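Side-chain contacts in peptidoglycan D,D-transpeptidase FtsI (Burkholderia pseudomallei, PDB 6HZI), which probably cross-links the stem peptides of peptidoglycan during bacterial cell-wall synthesis, as a serine D,D-transpeptidase of the penicillin-binding protein family: residues Y194-I197 with E202-P205; F209-N212 with P216-G219; A36-V41 with E45-V50; M141-G144 with G148-P151. One frame throughout, in Å; residues are numbered along the deposited sequence.

Followed from the N terminus, the chain meets contact 3 first, a hairpin closed at the edge of the central antiparallel sheet. Contact 4 comes next and folds the loop after helix 135-144 back onto that helix. Contact 1 then reverses the chain at the end of helix 187-198, and contact 2 pinches the long loop that leads on to helix 225-238. All four are in series; none nests in or crosses another. Contact 1 packs against contact 3 through Thr195 and Ile39, Leu203 of contact 1 packs against Gly144 of contact 4, and Glu202 joins contact 1 to contact 2. Glu45 in turn ties the hairpin of contact 3 to Thr211 of contact 2.

Contact 1 (Y194-I197 with E202-P205); sequences YTAI and ELMP
The carbonyl oxygen of Glu202 lies against the last turn of helix 187-198, where the CA-H of Ala196 points almost straight at it: Ala196 CA to Glu202 O is 3.4 Å, with an angle of 168° at the hydrogen. The methyl of the same alanine borders this oxygen as well, at 4.0 Å from Ala196 CB to Glu202 O. Further out, Ala196 CB meets one branch of Leu203, the distance to Leu203 CD1 being 4.1 Å. No conventional hydrogen bond joins the two segments. Helix 187-198 belongs to the transpeptidase domain and packs on its central sheet; here the chain leaves the helix, doubles back and runs beside its final turn. Thr195 and Met204 meet nearly at right angles, the threonine hydroxyl facing the backbone, with Thr195 OG1 3.7 Å from Met204 N and 4.1 Å from Met204 CB. The first torsion of Thr195 (73°) sets OG1 between its own N and carbonyl carbon, and the hydroxyl bonds to Arg192 O one turn earlier in the helix. Met204 bends at both chi2 and chi3, which carries its thioether away from the helix. Tyr194 and Ile197 serve the other side of the helix, packing on strand 274-283 and helix 225-238, and Tyr194 OH bonds to Ile68 O in the segment that probably carries the SxxK motif.

Contact 2 (F209-N212 with P216-G219); sequences FKTN and PPTG
This is a small surface contact of apolar character, between two extended pieces of the long loop that connects helix 187-198 to helix 225-238. Thr211 and Pro217 carry it, the two side chains set nearly perpendicular. The CG corner of the proline ring is set against the aliphatic part of the threonine, Pro217 CG lying 3.3 Å from Thr211 CG2 and 3.4 Å from Thr211 CB. Both are shorter than usual carbon-carbon contact, so the exact closeness is doubtful. The hydroxyl is further from the ring, with Thr211 OG1 3.8 Å from Pro217 CG and 4.0 Å from Pro217 CD. Its polar need is met by Glu45 of the neighbouring hairpin, to which OG1 is hydrogen-bonded. With chi1 at 60°, CG2 lies anti to the carbonyl carbon, which sets the methyl against the proline ring and leaves OG1 for Glu45. Pro216 and Pro217 both have the backbone angles of a polyproline II stretch, and neither has an amide hydrogen to offer, so this pair of residues cannot donate to the opposing segment as a beta strand would. Where the two segments come closest along the backbone, the carbonyl of Asn212 instead receives a CA-H, Pro216 CA lying 3.4 Å from Asn212 O with a bent angle of 135° at the hydrogen. Beyond the pair, Pro217 also rests on Met204, Lys210 forms a salt bridge with Asp6 near the N terminus, and Gly219 N is held by the carboxylate of Glu202.

Contact 3 (A36-V41 with E45-V50); sequences AMVIDV and EVLSLV
A beta hairpin, strands 33-40 and 46-52, forms one margin of the central antiparallel sheet, and a classic beta bulge interrupts its pairing. Val38 faces two residues at once: its carbonyl oxygen accepts from both, with Leu47 N 2.7 Å and Ser48 N 3.3 Å from Val38 O. Leu47 adopts a nearly helical backbone (-87°/-26°), which lets both amides turn to the same oxygen and shifts the register by one. Regular pairing flanks the bulge, Ala36 and Val50 exchanging two backbone bonds and Asp40 N donating to Glu45 O at 2.8 Å near the turn. On the face bearing Met37, Ile39, Val46 and Leu49, the side chains of Met37 and Leu49 run side by side in the same direction. Met37 CB is 3.9 Å from Leu49 CD1, and a bend at chi3 places the methyl near both neighbours, with Met37 CE 4.1 Å from Leu49 CD1 and 4.2 Å from Val46 CG2. Helix 187-198 covers Met37 and Ile39 through Ala191. On the other face, Val38 CG2 packs closely on Ser48 OG at 3.1 Å, a hydroxyl that bonds to Thr18 of helix 12-28. Leu47, at the bulge, spreads CD1 beside Val38 CG1 and Asp40 CB. Strand 290-297 continues the sheet beyond strand 33-40, giving the helix-covered antiparallel sheet characteristic of penicillin-binding proteins and serine beta-lactamases.

Contact 4 (M141-G144 with G148-P151); sequences MYTG and GQAP
Gln149 and Thr143 meet nearly at right angles where helix 135-144 of the transpeptidase domain ends and the following loop turns back beside it. The glutamine presents its amide nitrogen, rather than its aliphatic chain, to the helix: Gln149 NE2 donates to Thr143 O over 3.0 Å with an almost straight N-H...O angle of 169°. The bond is well aligned from both sides, for the nitrogen lies in the carbonyl plane on a lone pair of the oxygen, and that oxygen is only 4° out of the glutamine amide plane. A bend at chi2 (143°) in the glutamine swings the amide round to this position. The partner is a carbonyl of the last helical turn, where the partial negative charge of the helix end would be expected to favour such a donor. Gln149 NE2 also bonds to Leu147 O in the connecting loop, which further fixes the turn of the amide. Gly148 has a positive phi, a backbone shape that favours glycine, just before the glutamine, and beyond it Pro151 packs on Phe188 and Arg192 of helix 187-198. The threonine methyl sits against the same nitrogen, Thr143 CG2 lying 3.7 Å from Gln149 NE2.

Contact 1 (Y194-I197 with E202-P205)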
ATOM      1  N   TYR A 194      -2.852  -1.388   5.119  1.00 30.28           N
ATOM      2  CA  TYR A 194      -1.766  -2.408   5.084  1.00 31.22           C
ATOM      3  C   TYR A 194      -1.446  -2.937   6.506  1.00 34.90           C
ATOM      4  O   TYR A 194      -0.933  -4.069   6.556  1.00 30.68           O
ATOM      5  CB  TYR A 194      -0.522  -1.896   4.355  1.00 29.69           C
ATOM      6  CG  TYR A 194      -0.538  -2.187   2.887  1.00 29.87           C
ATOM      7  CD1 TYR A 194      -1.360  -1.471   2.044  1.00 33.39           C
ATOM      8  CD2 TYR A 194       0.255  -3.167   2.319  1.00 34.24           C
ATOM      9  CE1 TYR A 194      -1.438  -1.734   0.686  1.00 29.66           C
ATOM     10  CE2 TYR A 194       0.190  -3.459   0.962  1.00 31.51           C
ATOM     11  CZ  TYR A 194      -0.667  -2.737   0.154  1.00 31.10           C
ATOM     12  OH  TYR A 194      -0.770  -2.923  -1.180  1.00 35.06           O
ATOM     13  N   THR A 195      -1.743  -2.211   7.601  1.00 32.36           N
ATOM     14  CA  THR A 195      -1.568  -2.761   8.977  1.00 35.89           C
ATOM     15  C   THR A 195      -2.467  -3.979   9.136  1.00 32.89           C
ATOM     16  O   THR A 195      -2.080  -4.847   9.894  1.00 34.80           O
ATOM     17  CB  THR A 195      -1.812  -1.789  10.158  1.00 40.61           C
ATOM     18  OG1 THR A 195      -3.209  -1.476  10.361  1.00 45.06           O
ATOM     19  CG2 THR A 195      -0.978  -0.531  10.018  1.00 34.24           C
ATOM     20  N   ALA A 196      -3.597  -4.051   8.444  1.00 32.54           N
ATOM     21  CA  ALA A 196      -4.493  -5.231   8.536  1.00 39.49           C
ATOM     22  C   ALA A 196      -3.843  -6.470   7.898  1.00 39.74           C
ATOM     23  O   ALA A 196      -4.102  -7.574   8.358  1.00 42.64           O
ATOM     24  CB  ALA A 196      -5.833  -4.950   7.920  1.00 35.27           C
ATOM     25  N   ILE A 197      -3.078  -6.298   6.835  1.00 35.09           N
ATOM     26  CA  ILE A 197      -2.272  -7.410   6.281  1.00 34.28           C
ATOM     27  C   ILE A 197      -1.116  -7.691   7.228  1.00 33.18           C
ATOM     28  O   ILE A 197      -0.748  -8.849   7.361  1.00 32.94           O
ATOM     29  CB  ILE A 197      -1.750  -7.089   4.878  1.00 33.78           C
ATOM     30  CG1 ILE A 197      -2.897  -6.958   3.888  1.00 34.23           C
ATOM     31  CG2 ILE A 197      -0.748  -8.141   4.428  1.00 35.59           C
ATOM     32  CD1 ILE A 197      -2.528  -6.246   2.656  1.00 31.88           C
ATOM     33  N   GLU A 202      -6.152  -8.107  11.440  1.00 41.97           N
ATOM     34  CA  GLU A 202      -6.734  -7.128  12.390  1.00 45.76           C
ATOM     35  C   GLU A 202      -6.334  -5.712  11.953  1.00 39.63           C
ATOM     36  O   GLU A 202      -5.135  -5.421  11.877  1.00 39.36           O
ATOM     37  CB  GLU A 202      -6.218  -7.465  13.784  1.00 55.30           C
ATOM     38  CG  GLU A 202      -7.188  -7.130  14.894  1.00 71.37           C
ATOM     39  CD  GLU A 202      -6.670  -7.486  16.283  1.00 77.50           C
ATOM     40  OE1 GLU A 202      -5.973  -8.553  16.387  1.00 71.55           O
ATOM     41  OE2 GLU A 202      -6.956  -6.700  17.251  1.00 69.40           O
ATOM     42  N   LEU A 203      -7.312  -4.858  11.700  1.00 45.79           N
ATOM     43  CA  LEU A 203      -7.132  -3.403  11.436  1.00 47.93           C
ATOM     44  C   LEU A 203      -6.879  -2.696  12.770  1.00 51.73           C
ATOM     45  O   LEU A 203      -7.805  -2.568  13.592  1.00 56.01           O
ATOM     46  CB  LEU A 203      -8.384  -2.862  10.755  1.00 43.86           C
ATOM     47  CG  LEU A 203      -8.297  -1.412  10.306  1.00 45.84           C
ATOM     48  CD1 LEU A 203      -7.355  -1.300   9.150  1.00 48.83           C
ATOM     49  CD2 LEU A 203      -9.659  -0.853   9.916  1.00 47.07           C
ATOM     50  N   MET A 204      -5.642  -2.285  12.985  1.00 60.33           N
ATOM     51  CA  MET A 204      -5.223  -1.568  14.207  1.00 52.99           C
ATOM     52  C   MET A 204      -5.661  -0.122  14.076  1.00 47.76           C
ATOM     53  O   MET A 204      -5.718   0.440  12.964  1.00 39.62           O
ATOM     54  CB  MET A 204      -3.711  -1.693  14.382  1.00 63.25           C
ATOM     55  CG  MET A 204      -3.319  -3.149  14.615  1.00 56.58           C
ATOM     56  SD  MET A 204      -4.200  -3.767  16.084  1.00 67.26           S
ATOM     57  CE  MET A 204      -3.126  -3.155  17.378  1.00 59.11           C
ATOM     58  N   PRO A 205      -6.121   0.453  15.210  1.00 44.77           N
ATOM     59  CA  PRO A 205      -6.340   1.894  15.310  1.00 41.61           C
ATOM     60  C   PRO A 205      -4.970   2.560  15.139  1.00 35.66           C
ATOM     61  O   PRO A 205      -4.012   2.161  15.789  1.00 37.24           O
ATOM     62  CB  PRO A 205      -6.902   2.129  16.725  1.00 39.94           C
ATOM     63  CG  PRO A 205      -7.223   0.743  17.247  1.00 45.68           C
ATOM     64  CD  PRO A 205      -6.352  -0.235  16.489  1.00 43.62           C
TER

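Contact 2 (F209-N212 with P216-G219)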
ATOM      1  N   PHE A 209      -0.591   8.726  19.547  1.00 35.07           N
ATOM      2  CA  PHE A 209      -0.393   8.618  21.016  1.00 36.00           C
ATOM      3  C   PHE A 209       0.025   7.200  21.375  1.00 37.36           C
ATOM      4  O   PHE A 209      -0.412   6.263  20.709  1.00 37.13           O
ATOM      5  CB  PHE A 209      -1.673   8.979  21.777  1.00 36.75           C
ATOM      6  CG  PHE A 209      -1.988  10.453  21.771  1.00 35.10           C
ATOM      7  CD1 PHE A 209      -2.707  11.015  20.739  1.00 39.46           C
ATOM      8  CD2 PHE A 209      -1.540  11.277  22.777  1.00 37.35           C
ATOM      9  CE1 PHE A 209      -2.953  12.377  20.706  1.00 38.80           C
ATOM     10  CE2 PHE A 209      -1.840  12.629  22.779  1.00 39.27           C
ATOM     11  CZ  PHE A 209      -2.545  13.174  21.737  1.00 36.70           C
ATOM     12  N   LYS A 210       0.860   7.061  22.405  1.00 41.85           N
ATOM     13  CA  LYS A 210       1.326   5.737  22.897  1.00 41.89           C
ATOM     14  C   LYS A 210       0.135   5.015  23.511  1.00 40.53           C
ATOM     15  O   LYS A 210      -0.724   5.675  24.052  1.00 40.97           O
ATOM     16  CB  LYS A 210       2.487   5.875  23.877  1.00 39.87           C
ATOM     17  CG  LYS A 210       3.767   6.308  23.203  1.00 45.27           C
ATOM     18  CD  LYS A 210       5.013   5.909  23.913  1.00 53.27           C
ATOM     19  CE  LYS A 210       6.236   6.460  23.209  1.00 60.49           C
ATOM     20  NZ  LYS A 210       7.465   6.286  24.020  1.00 69.67           N
ATOM     21  N   THR A 211       0.056   3.721  23.275  1.00 42.14           N
ATOM     22  CA  THR A 211      -0.976   2.795  23.788  1.00 46.49           C
ATOM     23  C   THR A 211      -0.522   2.245  25.143  1.00 53.26           C
ATOM     24  O   THR A 211       0.665   2.393  25.454  1.00 44.29           O
ATOM     25  CB  THR A 211      -1.151   1.710  22.728  1.00 48.51           C
ATOM     26  OG1 THR A 211       0.071   0.977  22.484  1.00 41.05           O
ATOM     27  CG2 THR A 211      -1.639   2.349  21.448  1.00 44.33           C
ATOM     28  N   ASN A 212      -1.424   1.603  25.893  1.00 73.22           N
ATOM     29  CA  ASN A 212      -1.146   0.924  27.196  1.00 81.09           C
ATOM     30  C   ASN A 212      -0.878  -0.554  26.956  1.00 84.87           C
ATOM     31  O   ASN A 212      -1.716  -1.170  26.262  1.00 99.07           O
ATOM     32  CB  ASN A 212      -2.349   0.941  28.147  1.00 81.36           C
ATOM     33  CG  ASN A 212      -2.792   2.342  28.502  1.00 88.68           C
ATOM     34  OD1 ASN A 212      -2.738   3.268  27.683  1.00 83.25           O
ATOM     35  ND2 ASN A 212      -3.220   2.502  29.739  1.00 99.06           N
ATOM     36  N   PRO A 216      -4.044  -3.590  25.569  1.00 95.87           N
ATOM     37  CA  PRO A 216      -3.385  -3.417  24.270  1.00 90.69           C
ATOM     38  C   PRO A 216      -4.440  -3.040  23.235  1.00 73.92           C
ATOM     39  O   PRO A 216      -5.596  -3.422  23.360  1.00 73.19           O
ATOM     40  CB  PRO A 216      -2.703  -4.767  23.962  1.00 93.30           C
ATOM     41  CG  PRO A 216      -2.695  -5.511  25.297  1.00 94.75           C
ATOM     42  CD  PRO A 216      -3.877  -4.963  26.083  1.00 93.63           C
ATOM     43  N   PRO A 217      -4.113  -2.239  22.203  1.00 74.11           N
ATOM     44  CA  PRO A 217      -5.118  -1.830  21.216  1.00 73.60           C
ATOM     45  C   PRO A 217      -5.612  -3.068  20.449  1.00 62.90           C
ATOM     46  O   PRO A 217      -4.904  -4.077  20.371  1.00 60.56           O
ATOM     47  CB  PRO A 217      -4.410  -0.840  20.277  1.00 71.78           C
ATOM     48  CG  PRO A 217      -3.111  -0.533  20.994  1.00 76.02           C
ATOM     49  CD  PRO A 217      -2.779  -1.723  21.888  1.00 73.43           C
ATOM     50  N   THR A 218      -6.836  -2.964  19.947  1.00 60.28           N
ATOM     51  CA  THR A 218      -7.604  -4.050  19.286  1.00 62.05           C
ATOM     52  C   THR A 218      -8.437  -3.391  18.195  1.00 57.03           C
ATOM     53  O   THR A 218      -8.727  -2.158  18.297  1.00 62.00           O
ATOM     54  CB  THR A 218      -8.466  -4.820  20.299  1.00 66.79           C
ATOM     55  OG1 THR A 218      -9.319  -3.849  20.915  1.00 66.80           O
ATOM     56  CG2 THR A 218      -7.651  -5.570  21.340  1.00 57.01           C
ATOM     57  N   GLY A 219      -8.755  -4.145  17.151  1.00 59.34           N
ATOM     58  CA  GLY A 219      -9.491  -3.593  16.001  1.00 50.13           C
ATOM     59  C   GLY A 219     -10.359  -4.664  15.383  1.00 45.11           C
ATOM     60  O   GLY A 219     -10.196  -5.844  15.667  1.00 46.32           O
TER

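Contact 3 (A36-V41 with E45-V50)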
ATOM      1  N   ALA A  36       5.620  10.476   3.681  1.00 31.28           N
ATOM      2  CA  ALA A  36       6.036   9.165   4.192  1.00 33.75           C
ATOM      3  C   ALA A  36       5.653   9.022   5.670  1.00 33.40           C
ATOM      4  O   ALA A  36       5.524  10.047   6.360  1.00 35.76           O
ATOM      5  CB  ALA A  36       7.507   8.996   3.928  1.00 32.74           C
ATOM      6  N   MET A  37       5.453   7.781   6.120  1.00 30.83           N
ATOM      7  CA  MET A  37       5.089   7.492   7.520  1.00 31.83           C
ATOM      8  C   MET A  37       5.418   6.037   7.871  1.00 28.86           C
ATOM      9  O   MET A  37       5.468   5.194   6.954  1.00 31.17           O
ATOM     10  CB  MET A  37       3.597   7.796   7.756  1.00 33.81           C
ATOM     11  CG  MET A  37       2.627   6.796   7.162  1.00 31.85           C
ATOM     12  SD  MET A  37       0.905   7.251   7.406  1.00 34.61           S
ATOM     13  CE  MET A  37       0.707   6.910   9.159  1.00 35.31           C
ATOM     14  N   VAL A  38       5.624   5.787   9.162  1.00 27.85           N
ATOM     15  CA  VAL A  38       5.959   4.466   9.739  1.00 28.20           C
ATOM     16  C   VAL A  38       4.969   4.216  10.842  1.00 31.28           C
ATOM     17  O   VAL A  38       4.784   5.133  11.668  1.00 35.95           O
ATOM     18  CB  VAL A  38       7.401   4.412  10.265  1.00 31.74           C
ATOM     19  CG1 VAL A  38       7.769   3.004  10.713  1.00 31.37           C
ATOM     20  CG2 VAL A  38       8.381   4.879   9.181  1.00 37.00           C
ATOM     21  N   ILE A  39       4.380   3.028  10.817  1.00 33.10           N
ATOM     22  CA  ILE A  39       3.422   2.491  11.820  1.00 31.28           C
ATOM     23  C   ILE A  39       4.042   1.261  12.475  1.00 36.89           C
ATOM     24  O   ILE A  39       4.547   0.359  11.747  1.00 32.44           O
ATOM     25  CB  ILE A  39       2.112   2.112  11.132  1.00 30.34           C
ATOM     26  CG1 ILE A  39       1.563   3.305  10.347  1.00 31.90           C
ATOM     27  CG2 ILE A  39       1.153   1.581  12.169  1.00 34.67           C
ATOM     28  CD1 ILE A  39       0.169   3.114   9.748  1.00 33.84           C
ATOM     29  N   ASP A  40       3.993   1.214  13.804  1.00 36.99           N
ATOM     30  CA  ASP A  40       4.370   0.013  14.574  1.00 34.38           C
ATOM     31  C   ASP A  40       3.212  -0.966  14.437  1.00 35.68           C
ATOM     32  O   ASP A  40       2.075  -0.604  14.772  1.00 35.24           O
ATOM     33  CB  ASP A  40       4.610   0.341  16.046  1.00 41.26           C
ATOM     34  CG  ASP A  40       4.868  -0.887  16.887  1.00 42.07           C
ATOM     35  OD1 ASP A  40       5.957  -1.422  16.763  1.00 49.47           O
ATOM     36  OD2 ASP A  40       3.974  -1.284  17.648  1.00 47.38           O
ATOM     37  N   VAL A  41       3.496  -2.161  13.968  1.00 34.64           N
ATOM     38  CA  VAL A  41       2.448  -3.154  13.640  1.00 35.47           C
ATOM     39  C   VAL A  41       1.773  -3.635  14.912  1.00 33.57           C
ATOM     40  O   VAL A  41       0.571  -3.820  14.810  1.00 42.38           O
ATOM     41  CB  VAL A  41       3.033  -4.325  12.839  1.00 37.61           C
ATOM     42  CG1 VAL A  41       2.029  -5.463  12.729  1.00 38.16           C
ATOM     43  CG2 VAL A  41       3.485  -3.827  11.465  1.00 37.32           C
ATOM     44  N   GLU A  45       0.773   2.383  16.604  1.00 30.02           N
ATOM     45  CA  GLU A  45       1.398   3.690  16.888  1.00 30.09           C
ATOM     46  C   GLU A  45       2.110   4.210  15.645  1.00 29.52           C
ATOM     47  O   GLU A  45       2.850   3.470  14.996  1.00 30.10           O
ATOM     48  CB  GLU A  45       2.413   3.549  18.020  1.00 34.33           C
ATOM     49  CG  GLU A  45       1.770   3.205  19.349  1.00 38.04           C
ATOM     50  CD  GLU A  45       2.731   3.007  20.518  1.00 35.34           C
ATOM     51  OE1 GLU A  45       3.927   3.202  20.331  1.00 47.26           O
ATOM     52  OE2 GLU A  45       2.261   2.684  21.617  1.00 39.09           O
ATOM     53  N   VAL A  46       1.901   5.470  15.321  1.00 31.30           N
ATOM     54  CA  VAL A  46       2.659   6.167  14.257  1.00 29.84           C
ATOM     55  C   VAL A  46       4.050   6.516  14.809  1.00 34.12           C
ATOM     56  O   VAL A  46       4.131   7.342  15.759  1.00 37.90           O
ATOM     57  CB  VAL A  46       1.905   7.421  13.804  1.00 34.04           C
ATOM     58  CG1 VAL A  46       2.682   8.225  12.761  1.00 32.23           C
ATOM     59  CG2 VAL A  46       0.508   7.091  13.305  1.00 33.34           C
ATOM     60  N   LEU A  47       5.111   5.931  14.235  1.00 31.33           N
ATOM     61  CA  LEU A  47       6.510   6.204  14.666  1.00 34.21           C
ATOM     62  C   LEU A  47       7.023   7.432  13.901  1.00 34.87           C
ATOM     63  O   LEU A  47       7.892   8.146  14.436  1.00 30.95           O
ATOM     64  CB  LEU A  47       7.410   4.975  14.452  1.00 32.36           C
ATOM     65  CG  LEU A  47       6.927   3.693  15.135  1.00 33.78           C
ATOM     66  CD1 LEU A  47       7.898   2.521  14.902  1.00 34.64           C
ATOM     67  CD2 LEU A  47       6.757   3.982  16.607  1.00 36.35           C
ATOM     68  N   SER A  48       6.481   7.713  12.715  1.00 31.32           N
ATOM     69  CA  SER A  48       6.904   8.910  11.969  1.00 30.98           C
ATOM     70  C   SER A  48       5.791   9.319  11.045  1.00 31.02           C
ATOM     71  O   SER A  48       4.962   8.470  10.656  1.00 31.21           O
ATOM     72  CB  SER A  48       8.186   8.711  11.188  1.00 31.76           C
ATOM     73  OG  SER A  48       7.995   7.784  10.118  1.00 33.42           O
ATOM     74  N   LEU A  49       5.808  10.597  10.714  1.00 30.23           N
ATOM     75  CA  LEU A  49       4.759  11.201   9.886  1.00 32.47           C
ATOM     76  C   LEU A  49       5.380  12.452   9.283  1.00 33.99           C
ATOM     77  O   LEU A  49       5.703  13.376  10.042  1.00 32.28           O
ATOM     78  CB  LEU A  49       3.519  11.476  10.742  1.00 34.47           C
ATOM     79  CG  LEU A  49       2.311  11.990   9.952  1.00 39.01           C
ATOM     80  CD1 LEU A  49       1.683  10.893   9.130  1.00 42.19           C
ATOM     81  CD2 LEU A  49       1.277  12.564  10.884  1.00 43.34           C
ATOM     82  N   VAL A  50       5.624  12.408   7.977  1.00 34.13           N
ATOM     83  CA  VAL A  50       6.507  13.380   7.313  1.00 37.62           C
ATOM     84  C   VAL A  50       5.889  13.788   5.984  1.00 38.72           C
ATOM     85  O   VAL A  50       5.465  12.938   5.200  1.00 37.61           O
ATOM     86  CB  VAL A  50       7.929  12.808   7.166  1.00 38.37           C
ATOM     87  CG1 VAL A  50       8.772  13.698   6.277  1.00 38.34           C
ATOM     88  CG2 VAL A  50       8.597  12.642   8.528  1.00 35.77           C
TER

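Contact 4 (M141-G144 with G148-P151)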
ATOM      1  N   MET A 141     -15.403  -4.553   2.155  1.00 42.13           N
ATOM      2  CA  MET A 141     -13.983  -4.788   2.520  1.00 45.39           C
ATOM      3  C   MET A 141     -13.271  -3.418   2.492  1.00 39.51           C
ATOM      4  O   MET A 141     -12.541  -3.090   3.441  1.00 41.23           O
ATOM      5  CB  MET A 141     -13.311  -5.815   1.594  1.00 44.46           C
ATOM      6  CG  MET A 141     -11.780  -5.998   1.816  1.00 43.02           C
ATOM      7  SD  MET A 141     -10.822  -4.755   0.903  1.00 39.35           S
ATOM      8  CE  MET A 141     -10.955  -5.278  -0.816  1.00 36.43           C
ATOM      9  N   TYR A 142     -13.539  -2.623   1.474  1.00 34.88           N
ATOM     10  CA  TYR A 142     -13.015  -1.236   1.348  1.00 42.77           C
ATOM     11  C   TYR A 142     -13.381  -0.432   2.604  1.00 42.85           C
ATOM     12  O   TYR A 142     -12.530   0.248   3.209  1.00 42.75           O
ATOM     13  CB  TYR A 142     -13.526  -0.553   0.073  1.00 36.42           C
ATOM     14  CG  TYR A 142     -13.030  -1.149  -1.226  1.00 42.85           C
ATOM     15  CD1 TYR A 142     -11.852  -1.899  -1.310  1.00 42.28           C
ATOM     16  CD2 TYR A 142     -13.739  -0.949  -2.391  1.00 39.19           C
ATOM     17  CE1 TYR A 142     -11.371  -2.383  -2.515  1.00 37.43           C
ATOM     18  CE2 TYR A 142     -13.270  -1.422  -3.601  1.00 44.46           C
ATOM     19  CZ  TYR A 142     -12.090  -2.146  -3.664  1.00 40.34           C
ATOM     20  OH  TYR A 142     -11.671  -2.607  -4.870  1.00 43.79           O
ATOM     21  N   THR A 143     -14.620  -0.564   3.040  1.00 40.66           N
ATOM     22  CA  THR A 143     -15.114   0.137   4.239  1.00 43.82           C
ATOM     23  C   THR A 143     -14.427  -0.490   5.465  1.00 41.30           C
ATOM     24  O   THR A 143     -13.904   0.259   6.313  1.00 42.28           O
ATOM     25  CB  THR A 143     -16.648   0.187   4.241  1.00 46.02           C
ATOM     26  OG1 THR A 143     -17.069   1.011   3.147  1.00 45.27           O
ATOM     27  CG2 THR A 143     -17.152   0.818   5.514  1.00 47.40           C
ATOM     28  N   GLY A 144     -14.326  -1.810   5.533  1.00 36.34           N
ATOM     29  CA  GLY A 144     -13.642  -2.471   6.658  1.00 35.86           C
ATOM     30  C   GLY A 144     -12.182  -2.029   6.801  1.00 42.42           C
ATOM     31  O   GLY A 144     -11.665  -2.113   7.918  1.00 46.10           O
ATOM     32  N   GLY A 148     -12.725   5.560   2.344  1.00 43.26           N
ATOM     33  CA  GLY A 148     -13.899   6.444   2.321  1.00 45.09           C
ATOM     34  C   GLY A 148     -14.186   7.137   3.651  1.00 44.44           C
ATOM     35  O   GLY A 148     -15.078   7.989   3.654  1.00 46.40           O
ATOM     36  N   GLN A 149     -13.469   6.824   4.734  1.00 47.62           N
ATOM     37  CA  GLN A 149     -13.674   7.436   6.082  1.00 48.98           C
ATOM     38  C   GLN A 149     -12.450   8.303   6.464  1.00 47.68           C
ATOM     39  O   GLN A 149     -11.307   7.806   6.368  1.00 49.76           O
ATOM     40  CB  GLN A 149     -13.930   6.312   7.082  1.00 45.97           C
ATOM     41  CG  GLN A 149     -15.154   5.465   6.731  1.00 49.48           C
ATOM     42  CD  GLN A 149     -14.877   4.019   7.069  1.00 56.33           C
ATOM     43  OE1 GLN A 149     -15.028   3.590   8.210  1.00 54.75           O
ATOM     44  NE2 GLN A 149     -14.420   3.244   6.091  1.00 49.34           N
ATOM     45  N   ALA A 150     -12.668   9.566   6.831  1.00 43.44           N
ATOM     46  CA  ALA A 150     -11.615  10.488   7.322  1.00 46.23           C
ATOM     47  C   ALA A 150     -11.026   9.860   8.574  1.00 40.15           C
ATOM     48  O   ALA A 150     -11.753   9.451   9.451  1.00 44.26           O
ATOM     49  CB  ALA A 150     -12.124  11.886   7.632  1.00 38.43           C
ATOM     50  N   PRO A 151      -9.695   9.692   8.667  1.00 37.84           N
ATOM     51  CA  PRO A 151      -9.090   9.244   9.908  1.00 41.18           C
ATOM     52  C   PRO A 151      -9.310  10.298  11.000  1.00 41.38           C
ATOM     53  O   PRO A 151      -9.225  11.491  10.713  1.00 35.07           O
ATOM     54  CB  PRO A 151      -7.600   9.170   9.582  1.00 41.97           C
ATOM     55  CG  PRO A 151      -7.555   9.100   8.076  1.00 41.70           C
ATOM     56  CD  PRO A 151      -8.725   9.911   7.591  1.00 37.60           C
TER